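Local coordinates for BT_4661 (Bacteroides thetaiotaomicron, PDB 4AK1), which probably captures heparin and heparan sulphate at the cell surface, as a SusE-like glycan-binding protein of a gut bacterium's heparin utilisation locus, at residues K476-L481 with M513-A518; N487-I492 with T500-K505; T47-D52 with Y83-A88. All coordinates share one frame; numbering follows the deposited sequence.

Interaction 1: residues K476-L481 with M513-A518; sequences KWEVEL and MVTATA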
ATOM      1  N   LYS A 476     -45.841 -21.651  -6.879  1.00 18.96           N
ATOM      2  CA  LYS A 476     -47.202 -21.912  -6.400  1.00 19.50           C
ATOM      3  C   LYS A 476     -47.478 -20.996  -5.196  1.00 18.17           C
ATOM      4  O   LYS A 476     -46.538 -20.568  -4.514  1.00 17.41           O
ATOM      5  CB  LYS A 476     -47.367 -23.376  -6.000  1.00 21.25           C
ATOM      6  CG  LYS A 476     -47.335 -24.336  -7.184  1.00 24.33           C
ATOM      7  CD  LYS A 476     -47.159 -25.790  -6.755  1.00 26.51           C
ATOM      8  CE  LYS A 476     -48.378 -26.360  -6.028  1.00 28.24           C
ATOM      9  NZ  LYS A 476     -48.312 -27.839  -5.860  1.00 30.22           N
ATOM     10  N   TRP A 477     -48.751 -20.723  -4.930  1.00 17.53           N
ATOM     11  CA  TRP A 477     -49.133 -19.607  -4.056  1.00 16.73           C
ATOM     12  C   TRP A 477     -50.160 -19.974  -3.020  1.00 16.96           C
ATOM     13  O   TRP A 477     -51.081 -20.728  -3.298  1.00 17.48           O
ATOM     14  CB  TRP A 477     -49.689 -18.476  -4.917  1.00 16.26           C
ATOM     15  CG  TRP A 477     -48.684 -18.014  -5.947  1.00 16.12           C
ATOM     16  CD1 TRP A 477     -48.475 -18.530  -7.218  1.00 16.71           C
ATOM     17  CD2 TRP A 477     -47.697 -16.928  -5.802  1.00 15.37           C
ATOM     18  NE1 TRP A 477     -47.463 -17.863  -7.860  1.00 16.51           N
ATOM     19  CE2 TRP A 477     -46.952 -16.885  -7.063  1.00 15.78           C
ATOM     20  CE3 TRP A 477     -47.375 -16.024  -4.792  1.00 14.56           C
ATOM     21  CZ2 TRP A 477     -45.924 -15.975  -7.282  1.00 15.39           C
ATOM     22  CZ3 TRP A 477     -46.339 -15.104  -5.021  1.00 14.28           C
ATOM     23  CH2 TRP A 477     -45.621 -15.091  -6.238  1.00 14.72           C
ATOM     24  N   GLU A 478     -49.994 -19.421  -1.818  1.00 16.77           N
ATOM     25  CA  GLU A 478     -50.958 -19.547  -0.723  1.00 17.30           C
ATOM     26  C   GLU A 478     -51.145 -18.170  -0.097  1.00 16.56           C
ATOM     27  O   GLU A 478     -50.254 -17.312  -0.187  1.00 15.59           O
ATOM     28  CB  GLU A 478     -50.435 -20.486   0.363  1.00 18.05           C
ATOM     29  CG  GLU A 478     -50.174 -21.924  -0.054  1.00 19.46           C
ATOM     30  CD  GLU A 478     -49.357 -22.650   1.003  1.00 20.60           C
ATOM     31  OE1 GLU A 478     -48.165 -22.335   1.211  1.00 20.47           O
ATOM     32  OE2 GLU A 478     -49.922 -23.510   1.680  1.00 22.80           O
ATOM     33  N   VAL A 479     -52.281 -17.968   0.563  1.00 16.64           N
ATOM     34  CA  VAL A 479     -52.549 -16.686   1.210  1.00 16.60           C
ATOM     35  C   VAL A 479     -53.194 -16.923   2.577  1.00 17.29           C
ATOM     36  O   VAL A 479     -53.889 -17.928   2.787  1.00 17.89           O
ATOM     37  CB  VAL A 479     -53.415 -15.755   0.319  1.00 16.38           C
ATOM     38  CG1 VAL A 479     -54.860 -16.249   0.225  1.00 17.10           C
ATOM     39  CG2 VAL A 479     -53.403 -14.317   0.841  1.00 15.93           C
ATOM     40  N   GLU A 480     -52.943 -16.008   3.502  1.00 17.46           N
ATOM     41  CA  GLU A 480     -53.570 -16.032   4.820  1.00 18.17           C
ATOM     42  C   GLU A 480     -53.996 -14.610   5.162  1.00 17.43           C
ATOM     43  O   GLU A 480     -53.167 -13.698   5.175  1.00 16.04           O
ATOM     44  CB  GLU A 480     -52.589 -16.565   5.869  1.00 20.22           C
ATOM     45  CG  GLU A 480     -53.137 -16.467   7.292  1.00 23.06           C
ATOM     46  CD  GLU A 480     -52.194 -17.028   8.338  1.00 25.52           C
ATOM     47  OE1 GLU A 480     -50.974 -17.116   8.078  1.00 26.77           O
ATOM     48  OE2 GLU A 480     -52.685 -17.366   9.441  1.00 28.64           O
ATOM     49  N   LEU A 481     -55.293 -14.428   5.405  1.00 17.22           N
ATOM     50  CA  LEU A 481     -55.845 -13.144   5.780  1.00 17.12           C
ATOM     51  C   LEU A 481     -55.365 -12.808   7.188  1.00 16.98           C
ATOM     52  O   LEU A 481     -55.509 -13.625   8.099  1.00 17.31           O
ATOM     53  CB  LEU A 481     -57.379 -13.199   5.726  1.00 17.86           C
ATOM     54  CG  LEU A 481     -58.224 -11.948   6.008  1.00 17.85           C
ATOM     55  CD1 LEU A 481     -58.295 -11.649   7.504  1.00 17.98           C
ATOM     56  CD2 LEU A 481     -57.711 -10.726   5.249  1.00 17.34           C
ATOM     57  N   MET A 513     -50.896 -12.343   4.337  1.00 13.75           N
ATOM     58  CA  MET A 513     -49.549 -12.876   4.153  1.00 13.96           C
ATOM     59  C   MET A 513     -49.599 -13.851   2.981  1.00 13.87           C
ATOM     60  O   MET A 513     -50.407 -14.788   2.984  1.00 14.03           O
ATOM     61  CB  MET A 513     -49.048 -13.581   5.417  1.00 15.26           C
ATOM     62  CG  MET A 513     -48.817 -12.651   6.606  1.00 16.56           C
ATOM     63  SD  MET A 513     -47.514 -11.416   6.377  1.00 18.58           S
ATOM     64  CE  MET A 513     -46.046 -12.430   6.304  1.00 17.80           C
ATOM     65  N   VAL A 514     -48.743 -13.616   1.987  1.00 13.42           N
ATOM     66  CA  VAL A 514     -48.665 -14.458   0.801  1.00 13.32           C
ATOM     67  C   VAL A 514     -47.409 -15.327   0.890  1.00 13.40           C
ATOM     68  O   VAL A 514     -46.321 -14.830   1.208  1.00 12.70           O
ATOM     69  CB  VAL A 514     -48.600 -13.625  -0.496  1.00 13.48           C
ATOM     70  CG1 VAL A 514     -48.333 -14.518  -1.708  1.00 13.89           C
ATOM     71  CG2 VAL A 514     -49.883 -12.804  -0.685  1.00 13.42           C
ATOM     72  N   THR A 515     -47.566 -16.612   0.582  1.00 13.68           N
ATOM     73  CA  THR A 515     -46.443 -17.543   0.578  1.00 14.02           C
ATOM     74  C   THR A 515     -46.296 -18.105  -0.828  1.00 14.44           C
ATOM     75  O   THR A 515     -47.254 -18.659  -1.398  1.00 14.70           O
ATOM     76  CB  THR A 515     -46.645 -18.701   1.567  1.00 14.40           C
ATOM     77  OG1 THR A 515     -46.826 -18.191   2.893  1.00 14.33           O
ATOM     78  CG2 THR A 515     -45.422 -19.694   1.543  1.00 14.65           C
ATOM     79  N   ALA A 516     -45.111 -17.911  -1.393  1.00 14.26           N
ATOM     80  CA  ALA A 516     -44.761 -18.493  -2.675  1.00 14.98           C
ATOM     81  C   ALA A 516     -43.825 -19.652  -2.411  1.00 15.22           C
ATOM     82  O   ALA A 516     -42.933 -19.547  -1.570  1.00 14.92           O
ATOM     83  CB  ALA A 516     -44.076 -17.462  -3.568  1.00 14.76           C
ATOM     84  N   THR A 517     -44.039 -20.748  -3.127  1.00 16.00           N
ATOM     85  CA  THR A 517     -43.232 -21.961  -2.964  1.00 16.49           C
ATOM     86  C   THR A 517     -42.679 -22.402  -4.309  1.00 17.23           C
ATOM     87  O   THR A 517     -43.424 -22.495  -5.298  1.00 17.47           O
ATOM     88  CB  THR A 517     -44.054 -23.097  -2.309  1.00 16.76           C
ATOM     89  OG1 THR A 517     -44.467 -22.657  -1.010  1.00 16.61           O
ATOM     90  CG2 THR A 517     -43.214 -24.395  -2.136  1.00 16.97           C
ATOM     91  N   ALA A 518     -41.369 -22.664  -4.333  1.00 17.38           N
ATOM     92  CA  ALA A 518     -40.692 -23.250  -5.493  1.00 18.46           C
ATOM     93  C   ALA A 518     -40.372 -24.717  -5.221  1.00 19.09           C
ATOM     94  O   ALA A 518     -39.793 -25.048  -4.191  1.00 18.25           O
ATOM     95  CB  ALA A 518     -39.400 -22.495  -5.794  1.00 18.26           C
TER
HETATM   96  O   HOH W   1     -46.985 -21.524  -1.351  1.00 14.48           O
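T515 O is the carbonyl that several groups grip here. E478 N donates to it at 2.9 Å in the carbonyl plane, with the N-H bent to 154°. W477 CA adds a CA-H...O contact to T515 O at 3.4 Å, and water 1 donates to T515 O at 2.9 Å. The same water stands 2.9 Å from E478 OE1 and 2.8 Å from T517 OG1, the latter also bonded to S526 OG. It has more acceptors around it than protons to give, so probably not all of these bonds exist at once. E478 and T515 run side by side in the same direction, so the carboxylate ends beside the threonine methyl CG2. Around this point the strands form a regular antiparallel ladder with paired bonds at K476-T517, E478-T515 and E480-M513; the shortest links M513 N to E480 O at 2.8 Å. The other face, carrying W477, V479, V514 and A516, is apolar. W477 has CG anti to its carbonyl carbon (chi1 -58°), which swings the indole across to the partner strand. A516 CB then sits over one face of its six-membered ring, 3.9 Å from the centroid, as a CH-pi contact, while V514 CG1 meets the ring edge in plane, 3.6 Å from W477 CE3. F430 adds an edge-to-face ring to W477. Strand 476-483 is an outer strand of a four-stranded mixed sheet; 509-518 lies between it and 525-535, and I492 of strand 489-492 packs on W477 and V479.

Interaction 2: residues N487-I492 with T500-K505; sequences NTKATI and TITGLK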
ATOM      1  N   ASN A 487     -64.072  -9.454   9.607  1.00 23.40           N
ATOM      2  CA  ASN A 487     -64.959  -9.187   8.463  1.00 23.56           C
ATOM      3  C   ASN A 487     -64.351  -9.387   7.066  1.00 22.56           C
ATOM      4  O   ASN A 487     -65.077  -9.398   6.072  1.00 23.13           O
ATOM      5  CB  ASN A 487     -65.591  -7.786   8.572  1.00 23.52           C
ATOM      6  CG  ASN A 487     -64.562  -6.670   8.737  1.00 23.00           C
ATOM      7  OD1 ASN A 487     -63.493  -6.698   8.148  1.00 22.31           O
ATOM      8  ND2 ASN A 487     -64.915  -5.654   9.523  1.00 23.30           N
ATOM      9  N   THR A 488     -63.036  -9.545   7.007  1.00 20.66           N
ATOM     10  CA  THR A 488     -62.318  -9.586   5.740  1.00 19.84           C
ATOM     11  C   THR A 488     -61.929 -11.015   5.435  1.00 19.73           C
ATOM     12  O   THR A 488     -61.591 -11.776   6.345  1.00 19.94           O
ATOM     13  CB  THR A 488     -61.048  -8.700   5.771  1.00 19.10           C
ATOM     14  OG1 THR A 488     -61.387  -7.397   6.264  1.00 18.97           O
ATOM     15  CG2 THR A 488     -60.463  -8.548   4.366  1.00 18.94           C
ATOM     16  N   LYS A 489     -62.012 -11.382   4.156  1.00 19.19           N
ATOM     17  CA  LYS A 489     -61.591 -12.698   3.693  1.00 19.40           C
ATOM     18  C   LYS A 489     -60.621 -12.522   2.527  1.00 18.35           C
ATOM     19  O   LYS A 489     -60.671 -11.519   1.817  1.00 17.35           O
ATOM     20  CB  LYS A 489     -62.804 -13.536   3.286  1.00 21.10           C
ATOM     21  CG  LYS A 489     -63.805 -13.730   4.431  1.00 22.88           C
ATOM     22  CD  LYS A 489     -65.129 -14.297   3.944  1.00 24.48           C
ATOM     23  CE  LYS A 489     -66.177 -14.340   5.055  1.00 26.12           C
ATOM     24  NZ  LYS A 489     -66.411 -13.066   5.800  1.00 26.41           N
ATOM     25  N   ALA A 490     -59.723 -13.488   2.360  1.00 18.04           N
ATOM     26  CA  ALA A 490     -58.782 -13.478   1.238  1.00 17.66           C
ATOM     27  C   ALA A 490     -58.689 -14.861   0.596  1.00 18.18           C
ATOM     28  O   ALA A 490     -58.619 -15.881   1.297  1.00 17.90           O
ATOM     29  CB  ALA A 490     -57.402 -13.029   1.713  1.00 16.73           C
ATOM     30  N   THR A 491     -58.704 -14.888  -0.738  1.00 18.32           N
ATOM     31  CA  THR A 491     -58.336 -16.092  -1.467  1.00 18.89           C
ATOM     32  C   THR A 491     -57.247 -15.812  -2.505  1.00 18.31           C
ATOM     33  O   THR A 491     -56.999 -14.660  -2.874  1.00 17.47           O
ATOM     34  CB  THR A 491     -59.549 -16.773  -2.134  1.00 20.56           C
ATOM     35  OG1 THR A 491     -60.185 -15.852  -3.033  1.00 20.86           O
ATOM     36  CG2 THR A 491     -60.561 -17.263  -1.073  1.00 21.13           C
ATOM     37  N   ILE A 492     -56.604 -16.870  -2.979  1.00 18.12           N
ATOM     38  CA  ILE A 492     -55.558 -16.720  -3.988  1.00 17.98           C
ATOM     39  C   ILE A 492     -55.682 -17.815  -5.047  1.00 18.90           C
ATOM     40  O   ILE A 492     -56.066 -18.950  -4.735  1.00 19.28           O
ATOM     41  CB  ILE A 492     -54.147 -16.731  -3.340  1.00 17.18           C
ATOM     42  CG1 ILE A 492     -53.071 -16.173  -4.291  1.00 16.93           C
ATOM     43  CG2 ILE A 492     -53.768 -18.134  -2.837  1.00 17.36           C
ATOM     44  CD1 ILE A 492     -51.907 -15.499  -3.576  1.00 16.02           C
ATOM     45  N   THR A 500     -57.697 -12.251  -4.314  1.00 15.61           N
ATOM     46  CA  THR A 500     -59.031 -11.643  -4.230  1.00 16.19           C
ATOM     47  C   THR A 500     -59.353 -11.350  -2.774  1.00 15.98           C
ATOM     48  O   THR A 500     -59.200 -12.222  -1.924  1.00 16.12           O
ATOM     49  CB  THR A 500     -60.095 -12.597  -4.815  1.00 17.32           C
ATOM     50  OG1 THR A 500     -59.806 -12.824  -6.197  1.00 18.05           O
ATOM     51  CG2 THR A 500     -61.514 -12.016  -4.689  1.00 17.54           C
ATOM     52  N   ILE A 501     -59.770 -10.123  -2.489  1.00 16.11           N
ATOM     53  CA  ILE A 501     -60.193  -9.727  -1.141  1.00 16.18           C
ATOM     54  C   ILE A 501     -61.710  -9.492  -1.146  1.00 16.79           C
ATOM     55  O   ILE A 501     -62.234  -8.887  -2.082  1.00 17.12           O
ATOM     56  CB  ILE A 501     -59.492  -8.420  -0.709  1.00 15.61           C
ATOM     57  CG1 ILE A 501     -57.971  -8.587  -0.746  1.00 15.28           C
ATOM     58  CG2 ILE A 501     -59.956  -7.943   0.673  1.00 15.60           C
ATOM     59  CD1 ILE A 501     -57.413  -9.634   0.205  1.00 15.32           C
ATOM     60  N   THR A 502     -62.414  -9.973  -0.119  1.00 17.18           N
ATOM     61  CA  THR A 502     -63.827  -9.612   0.068  1.00 17.94           C
ATOM     62  C   THR A 502     -64.041  -9.154   1.509  1.00 17.75           C
ATOM     63  O   THR A 502     -63.237  -9.463   2.385  1.00 17.09           O
ATOM     64  CB  THR A 502     -64.796 -10.785  -0.208  1.00 19.23           C
ATOM     65  OG1 THR A 502     -64.504 -11.867   0.690  1.00 20.14           O
ATOM     66  CG2 THR A 502     -64.689 -11.276  -1.654  1.00 19.60           C
ATOM     67  N   GLY A 503     -65.131  -8.438   1.758  1.00 18.26           N
ATOM     68  CA  GLY A 503     -65.468  -8.051   3.138  1.00 18.36           C
ATOM     69  C   GLY A 503     -64.768  -6.840   3.742  1.00 17.81           C
ATOM     70  O   GLY A 503     -65.294  -6.253   4.696  1.00 17.78           O
ATOM     71  N   LEU A 504     -63.601  -6.455   3.216  1.00 16.88           N
ATOM     72  CA  LEU A 504     -62.915  -5.236   3.696  1.00 16.87           C
ATOM     73  C   LEU A 504     -63.839  -4.017   3.581  1.00 17.23           C
ATOM     74  O   LEU A 504     -64.428  -3.791   2.516  1.00 17.44           O
ATOM     75  CB  LEU A 504     -61.615  -4.979   2.898  1.00 16.33           C
ATOM     76  CG  LEU A 504     -60.779  -3.724   3.184  1.00 15.98           C
ATOM     77  CD1 LEU A 504     -60.203  -3.767   4.593  1.00 16.44           C
ATOM     78  CD2 LEU A 504     -59.622  -3.617   2.185  1.00 15.72           C
ATOM     79  N   LYS A 505     -63.963  -3.246   4.665  1.00 17.23           N
ATOM     80  CA  LYS A 505     -64.925  -2.132   4.713  1.00 17.77           C
ATOM     81  C   LYS A 505     -64.314  -0.858   4.176  1.00 16.87           C
ATOM     82  O   LYS A 505     -63.130  -0.595   4.382  1.00 15.71           O
ATOM     83  CB  LYS A 505     -65.388  -1.848   6.146  1.00 18.73           C
ATOM     84  CG  LYS A 505     -65.966  -3.030   6.893  1.00 20.54           C
ATOM     85  CD  LYS A 505     -67.424  -3.196   6.612  1.00 22.47           C
ATOM     86  CE  LYS A 505     -68.027  -4.156   7.626  1.00 23.94           C
ATOM     87  NZ  LYS A 505     -69.437  -4.314   7.248  1.00 24.89           N
TER
HETATM   88  O   HOH W   2     -62.598  -4.253   7.297  1.00 15.29           O
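N487 reaches K505 across the contact in two ways: ND2 comes across the lysine chain at an angle, 3.9 Å from K505 CG, and OD1 takes a 2.7 Å bond from water 2, which in turn accepts from K505 N. N487 OD1 also accepts from T488 OG1 at 2.9 Å, nearly along the C=O axis, so two donors hold the amide's rotation. The backbone O of N487 faces G503 CA, where the turn's positive phi (81°) and the nearness of that oxygen would leave a side chain no space. T488 turns CG2 toward the opposite strand, 3.8 Å from I501 CG2, and its OG1 also bonds N484 N. From K489 on the pairing is an antiparallel hairpin: K489 N gives T502 O a 2.9 Å bond that T502 N returns to K489 O. K489 CB rests against T502 OG1. A490 comes next on the apolar face, its CB 3.7 Å from I501 CD1. T491 and T500 close the ladder with reciprocal backbone bonds, their side chains side by side. Chemically, then, the hairpin is amphipathic: A490 and I501 pack on V512 of the larger sheet, while lysine and threonines line the other face.

Interaction 3: residues T47-D52 with Y83-A88; sequences TRITLD and YKLSVA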
ATOM      1  N   THR A  47       9.941 -16.294  25.976  1.00 19.32           N
ATOM      2  CA  THR A  47      10.526 -16.166  24.637  1.00 20.37           C
ATOM      3  C   THR A  47      11.740 -15.236  24.628  1.00 20.92           C
ATOM      4  O   THR A  47      12.574 -15.307  23.724  1.00 22.10           O
ATOM      5  CB  THR A  47       9.488 -15.640  23.635  1.00 21.09           C
ATOM      6  OG1 THR A  47       9.006 -14.370  24.105  1.00 21.24           O
ATOM      7  CG2 THR A  47       8.327 -16.620  23.530  1.00 20.59           C
ATOM      8  N   ARG A  48      11.838 -14.367  25.632  1.00 19.92           N
ATOM      9  CA  ARG A  48      12.980 -13.462  25.735  1.00 20.74           C
ATOM     10  C   ARG A  48      13.182 -12.975  27.160  1.00 19.42           C
ATOM     11  O   ARG A  48      12.219 -12.741  27.893  1.00 18.46           O
ATOM     12  CB  ARG A  48      12.821 -12.246  24.796  1.00 22.49           C
ATOM     13  CG  ARG A  48      14.105 -11.442  24.590  1.00 24.61           C
ATOM     14  CD  ARG A  48      13.871 -10.176  23.766  1.00 27.39           C
ATOM     15  NE  ARG A  48      13.192  -9.138  24.546  1.00 27.98           N
ATOM     16  CZ  ARG A  48      12.678  -8.012  24.054  1.00 30.59           C
ATOM     17  NH1 ARG A  48      12.743  -7.746  22.750  1.00 33.06           N
ATOM     18  NH2 ARG A  48      12.088  -7.142  24.872  1.00 31.31           N
ATOM     19  N   ILE A  49      14.446 -12.814  27.535  1.00 19.33           N
ATOM     20  CA  ILE A  49      14.791 -12.142  28.787  1.00 18.92           C
ATOM     21  C   ILE A  49      15.773 -11.035  28.450  1.00 19.57           C
ATOM     22  O   ILE A  49      16.753 -11.276  27.755  1.00 20.04           O
ATOM     23  CB  ILE A  49      15.419 -13.108  29.817  1.00 18.60           C
ATOM     24  CG1 ILE A  49      14.478 -14.288  30.108  1.00 18.70           C
ATOM     25  CG2 ILE A  49      15.750 -12.373  31.123  1.00 18.82           C
ATOM     26  CD1 ILE A  49      15.159 -15.476  30.784  1.00 18.67           C
ATOM     27  N   THR A  50      15.509  -9.818  28.923  1.00 19.90           N
ATOM     28  CA  THR A  50      16.500  -8.740  28.800  1.00 20.94           C
ATOM     29  C   THR A  50      16.966  -8.317  30.179  1.00 20.37           C
ATOM     30  O   THR A  50      16.238  -8.486  31.166  1.00 19.54           O
ATOM     31  CB  THR A  50      15.974  -7.503  28.034  1.00 22.87           C
ATOM     32  OG1 THR A  50      14.837  -6.954  28.716  1.00 23.02           O
ATOM     33  CG2 THR A  50      15.587  -7.869  26.600  1.00 23.98           C
ATOM     34  N   LEU A  51      18.192  -7.810  30.250  1.00 20.43           N
ATOM     35  CA  LEU A  51      18.709  -7.242  31.490  1.00 20.25           C
ATOM     36  C   LEU A  51      19.248  -5.857  31.173  1.00 21.52           C
ATOM     37  O   LEU A  51      20.146  -5.708  30.346  1.00 22.29           O
ATOM     38  CB  LEU A  51      19.798  -8.134  32.103  1.00 19.61           C
ATOM     39  CG  LEU A  51      20.623  -7.554  33.258  1.00 20.02           C
ATOM     40  CD1 LEU A  51      19.738  -7.214  34.459  1.00 19.78           C
ATOM     41  CD2 LEU A  51      21.732  -8.517  33.670  1.00 19.91           C
ATOM     42  N   ASP A  52      18.669  -4.839  31.802  1.00 21.99           N
ATOM     43  CA  ASP A  52      19.160  -3.465  31.644  1.00 23.64           C
ATOM     44  C   ASP A  52      19.237  -3.076  30.150  1.00 25.21           C
ATOM     45  O   ASP A  52      20.235  -2.528  29.683  1.00 26.62           O
ATOM     46  CB  ASP A  52      20.521  -3.332  32.378  1.00 23.66           C
ATOM     47  CG  ASP A  52      21.099  -1.918  32.339  1.00 25.64           C
ATOM     48  OD1 ASP A  52      20.322  -0.956  32.145  1.00 26.90           O
ATOM     49  OD2 ASP A  52      22.337  -1.776  32.508  1.00 25.70           O
ATOM     50  N   TYR A  83      15.369  -7.150  35.214  1.00 19.71           N
ATOM     51  CA  TYR A  83      15.115  -8.131  34.158  1.00 18.81           C
ATOM     52  C   TYR A  83      13.708  -7.949  33.604  1.00 19.27           C
ATOM     53  O   TYR A  83      12.767  -7.672  34.366  1.00 20.00           O
ATOM     54  CB  TYR A  83      15.256  -9.566  34.688  1.00 17.97           C
ATOM     55  CG  TYR A  83      16.676  -9.976  35.045  1.00 17.83           C
ATOM     56  CD1 TYR A  83      17.226  -9.648  36.285  1.00 18.38           C
ATOM     57  CD2 TYR A  83      17.460 -10.706  34.148  1.00 17.60           C
ATOM     58  CE1 TYR A  83      18.523 -10.016  36.623  1.00 18.69           C
ATOM     59  CE2 TYR A  83      18.771 -11.072  34.466  1.00 18.25           C
ATOM     60  CZ  TYR A  83      19.297 -10.723  35.712  1.00 18.65           C
ATOM     61  OH  TYR A  83      20.589 -11.086  36.056  1.00 19.18           O
ATOM     62  N   LYS A  84      13.569  -8.069  32.284  1.00 18.99           N
ATOM     63  CA  LYS A  84      12.250  -8.047  31.646  1.00 19.65           C
ATOM     64  C   LYS A  84      12.039  -9.335  30.871  1.00 18.91           C
ATOM     65  O   LYS A  84      12.912  -9.756  30.092  1.00 18.64           O
ATOM     66  CB  LYS A  84      12.076  -6.826  30.744  1.00 21.23           C
ATOM     67  CG  LYS A  84      12.217  -5.512  31.495  1.00 22.83           C
ATOM     68  CD  LYS A  84      11.997  -4.313  30.595  1.00 24.98           C
ATOM     69  CE  LYS A  84      12.181  -3.027  31.386  1.00 26.56           C
ATOM     70  NZ  LYS A  84      11.956  -1.848  30.509  1.00 29.03           N
ATOM     71  N   LEU A  85      10.896  -9.970  31.126  1.00 18.40           N
ATOM     72  CA  LEU A  85      10.585 -11.284  30.584  1.00 17.93           C
ATOM     73  C   LEU A  85       9.462 -11.145  29.571  1.00 17.97           C
ATOM     74  O   LEU A  85       8.439 -10.510  29.848  1.00 18.72           O
ATOM     75  CB  LEU A  85      10.164 -12.271  31.691  1.00 17.61           C
ATOM     76  CG  LEU A  85      11.277 -12.828  32.596  1.00 17.86           C
ATOM     77  CD1 LEU A  85      12.026 -11.730  33.344  1.00 18.31           C
ATOM     78  CD2 LEU A  85      10.707 -13.839  33.595  1.00 18.30           C
ATOM     79  N   SER A  86       9.656 -11.726  28.397  1.00 17.63           N
ATOM     80  CA  SER A  86       8.567 -11.810  27.425  1.00 18.24           C
ATOM     81  C   SER A  86       7.980 -13.225  27.471  1.00 17.65           C
ATOM     82  O   SER A  86       8.717 -14.213  27.563  1.00 17.14           O
ATOM     83  CB  SER A  86       9.049 -11.447  26.026  1.00 19.34           C
ATOM     84  OG  SER A  86       9.622 -10.149  26.002  1.00 19.74           O
ATOM     85  N   VAL A  87       6.655 -13.313  27.428  1.00 18.03           N
ATOM     86  CA  VAL A  87       5.962 -14.582  27.642  1.00 17.64           C
ATOM     87  C   VAL A  87       4.992 -14.894  26.506  1.00 18.19           C
ATOM     88  O   VAL A  87       4.250 -14.021  26.048  1.00 19.01           O
ATOM     89  CB  VAL A  87       5.196 -14.594  28.990  1.00 17.65           C
ATOM     90  CG1 VAL A  87       4.375 -15.879  29.141  1.00 17.59           C
ATOM     91  CG2 VAL A  87       6.167 -14.451  30.150  1.00 17.50           C
ATOM     92  N   ALA A  88       5.011 -16.149  26.064  1.00 18.23           N
ATOM     93  CA  ALA A  88       4.017 -16.641  25.119  1.00 19.15           C
ATOM     94  C   ALA A  88       3.201 -17.762  25.758  1.00 19.53           C
ATOM     95  O   ALA A  88       3.693 -18.481  26.646  1.00 19.26           O
ATOM     96  CB  ALA A  88       4.684 -17.130  23.843  1.00 19.76           C
TER
HETATM   97  O   HOH W   3      12.022  -9.530  27.296  1.00 16.89           O
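A classic beta bulge interrupts the antiparallel pairing of strands 42-51 and 81-91 part-way along, within the six-stranded mixed sheet near the N-terminus. T47 adopts a helix-like psi of -21°, and T47 and R48 together stand opposite S86. T47 N, not R48 N, bonds S86 O at 2.9 Å, approaching from above the carbonyl plane. R48 N is left buried with no partner in the model. Regular pairing resumes where S86 N meets R48 O at 2.8 Å, almost straight at 175°, and T50 and K84 exchange two more bonds. On the face of R48 and S86, water 3 bridges the strands: it accepts from R48 NE at 3.0 Å and lies within bonding distance of K84 O and S86 OG, though it probably cannot serve all its acceptors at once. D100 of the adjacent strand 94-106 fixes both side chains, through a salt bridge to R48 NH2 and a backbone N-H to S86 OG. T50 turns OG1 against K84 CB at 3.4 Å. The opposite face is greasy, with I49, L51, Y83 and L85. I49 CG2 meets the edge of the tyrosine ring, and F56 and F61 approach that ring edge-to-face, while Y83 OH bonds P79 O. Beyond the strand, D52 makes a salt bridge to R657 of a second subunit, whose Y662 also bonds L51 O, so this end of the pair reaches a subunit interface. With CG anti to the backbone N (chi1 169°), L51 lays its CD1 over the middle of the Y83 ring, 3.7 Å from the centroid.

How the interactions relate
Interactions 1 and 2 belong together: their centres are 15 Å apart, and the hairpin of interaction 2 is formed by the chain that runs between the two strands of interaction 1. They touch directly, with L481 CG 3.4 Å from T488 O and V479 CG1 3.7 Å from I492 CB, so the hairpin packs over the apolar face of the four-stranded sheet. A sodium ion bound at S473, L475 and S495 lies by this pair, about 4 Å from the W477 side chain. Interaction 3 stands apart, on the other side of the chain's centre; its nearest atoms are about 53 Å from interaction 1 and about 62 Å from interaction 2, in a separate sheet earlier in this elongated chain.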